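Local coordinates for protein probable transcriptional regulator (Rhodococcus jostii, PDB 3ON2) that probably binds DNA as a transcriptional regulator of the TetR family, although its precise role is unknown, at residues Asp190-Trp193 and Arg194-Gln198. Sequence-based numbering, arbitrary orientation.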
loop_
_atom_site.group_PDB
_atom_site.type_symbol
_atom_site.label_atom_id
_atom_site.label_comp_id
_atom_site.label_asym_id
_atom_site.label_seq_id
_atom_site.Cartn_x
_atom_site.Cartn_y
_atom_site.Cartn_z
ATOM N N ASP A 190 -16.674 9.073 -8.977
ATOM C CA ASP A 190 -18.068 9.444 -9.280
ATOM C C ASP A 190 -18.762 8.410 -10.174
ATOM O O ASP A 190 -19.922 8.054 -9.950
ATOM C CB ASP A 190 -18.143 10.827 -9.936
ATOM C CG ASP A 190 -17.737 11.961 -8.985
ATOM O OD1 ASP A 190 -17.700 11.737 -7.740
ATOM O OD2 ASP A 190 -17.462 13.090 -9.492
ATOM N N THR A 191 -18.050 7.918 -11.184
ATOM C CA THR A 191 -18.643 6.978 -12.122
ATOM C C THR A 191 -18.881 5.624 -11.427
ATOM O O THR A 191 -19.940 5.012 -11.596
ATOM C CB THR A 191 -17.747 6.833 -13.374
ATOM O OG1 THR A 191 -17.584 8.132 -13.981
ATOM C CG2 THR A 191 -18.366 5.905 -14.377
ATOM N N PHE A 192 -17.891 5.171 -10.660
ATOM C CA PHE A 192 -18.004 3.969 -9.832
ATOM C C PHE A 192 -19.202 4.101 -8.881
ATOM O O PHE A 192 -20.062 3.222 -8.831
ATOM C CB PHE A 192 -16.701 3.770 -9.031
ATOM C CG PHE A 192 -16.599 2.432 -8.304
ATOM C CD1 PHE A 192 -16.582 1.230 -9.005
ATOM C CD2 PHE A 192 -16.494 2.391 -6.916
ATOM C CE1 PHE A 192 -16.463 -0.001 -8.318
ATOM C CE2 PHE A 192 -16.367 1.176 -6.235
ATOM C CZ PHE A 192 -16.353 -0.019 -6.947
ATOM N N TRP A 193 -19.280 5.213 -8.162
ATOM C CA TRP A 193 -20.359 5.386 -7.165
ATOM C C TRP A 193 -21.722 5.286 -7.864
ATOM O O TRP A 193 -22.618 4.537 -7.422
ATOM C CB TRP A 193 -20.225 6.718 -6.388
ATOM C CG TRP A 193 -21.373 6.879 -5.459
ATOM C CD1 TRP A 193 -22.535 7.590 -5.687
ATOM C CD2 TRP A 193 -21.540 6.236 -4.193
ATOM N NE1 TRP A 193 -23.391 7.443 -4.618
ATOM C CE2 TRP A 193 -22.812 6.616 -3.692
ATOM C CE3 TRP A 193 -20.740 5.373 -3.430
ATOM C CZ2 TRP A 193 -23.294 6.179 -2.443
ATOM C CZ3 TRP A 193 -21.230 4.929 -2.189
ATOM C CH2 TRP A 193 -22.490 5.351 -1.709
ATOM N N ARG A 194 -21.869 6.018 -8.967
ATOM C CA ARG A 194 -23.105 5.982 -9.772
ATOM C C ARG A 194 -23.464 4.588 -10.285
ATOM O O ARG A 194 -24.648 4.197 -10.296
ATOM C CB ARG A 194 -23.025 6.946 -10.957
ATOM C CG ARG A 194 -23.190 8.409 -10.598
ATOM C CD ARG A 194 -23.141 9.259 -11.896
ATOM N NE ARG A 194 -22.197 10.363 -11.804
ATOM C CZ ARG A 194 -21.182 10.578 -12.648
ATOM N NH1 ARG A 194 -20.957 9.777 -13.691
ATOM N NH2 ARG A 194 -20.394 11.620 -12.454
ATOM N N GLY A 195 -22.453 3.833 -10.699
ATOM C CA GLY A 195 -22.676 2.480 -11.215
ATOM C C GLY A 195 -23.095 1.488 -10.140
ATOM O O GLY A 195 -23.689 0.451 -10.444
ATOM N N LEU A 196 -22.778 1.797 -8.881
ATOM C CA LEU A 196 -23.198 0.945 -7.771
ATOM C C LEU A 196 -24.438 1.445 -7.059
ATOM O O LEU A 196 -25.147 0.636 -6.489
ATOM C CB LEU A 196 -22.103 0.787 -6.724
ATOM C CG LEU A 196 -20.711 0.344 -7.170
ATOM C CD1 LEU A 196 -19.775 0.619 -6.018
ATOM C CD2 LEU A 196 -20.661 -1.149 -7.605
ATOM N N ALA A 197 -24.675 2.758 -7.080
ATOM C CA ALA A 197 -25.639 3.422 -6.187
ATOM C C ALA A 197 -27.075 2.934 -6.373
ATOM O O ALA A 197 -27.464 2.532 -7.473
ATOM C CB ALA A 197 -25.571 4.963 -6.347
ATOM N N GLN A 198 -27.841 2.962 -5.277
ATOM C CA GLN A 198 -29.274 2.654 -5.300
ATOM C C GLN A 198 -30.061 3.952 -5.499
ATOM O O GLN A 198 -29.715 4.993 -4.924
ATOM C CB GLN A 198 -29.709 1.988 -3.988
ATOM C CG GLN A 198 -29.613 0.471 -3.947
ATOM C CD GLN A 198 -30.154 -0.108 -2.634
ATOM O OE1 GLN A 198 -31.134 0.392 -2.076
ATOM N NE2 GLN A 198 -29.508 -1.160 -2.134
#
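L196 lays a methyl group on the ring of F192, one turn back along helix 181-196, and this i to i+4 pairing recurs at A197 and W193: here the backbone bonds of the last turn are accompanied by two side-chain CH-pi contacts. Followed outward, L196 starts with CB near the carbonyl oxygens of F192 and W193. L196 CG then passes 3.4 Å from F192 O. Because chi1 (-52°) sets CG beside its own backbone N, the branch leans back over the preceding turn, where L196 CD1 reaches the phenyl face, 3.7 Å from the F192 ring centroid and 22° off its normal. This CH-pi contact is displaced toward the rim, with F192 CE2 the nearest ring atom at 3.5 Å from L196 CD1.

A197 CB sits over the five-membered ring of the W193 indole, with A197 CB 3.7 Å from W193 NE1, also as a CH-pi contact. R194 curls back along the helix with a bend at chi3, so that D190 O lies over one guanidinium face and R194 NH2 comes to 3.5 Å from D190 CB. D190 OD2 stays 4.4 Å from R194 NH2, well out of the guanidinium plane, and no N-H points at it; D190 OD1 forms a salt bridge with R87.

The amides of R194 and G195 bond to D190 O and T191 O, the first nearly straight (168°). L196 N donates to F192 O and more weakly to W193 O, which also takes a weak bond from A197 N, the first residue to leave helical backbone angles. F192 and L196 both touch I156, while W193 meets F90 edge-to-face. The side-chain part of the contact is thus mainly CH-pi and apolar, on the side facing helices 86-103 and 153-172, and R194 probably adds a modest, non-directional attraction to D190.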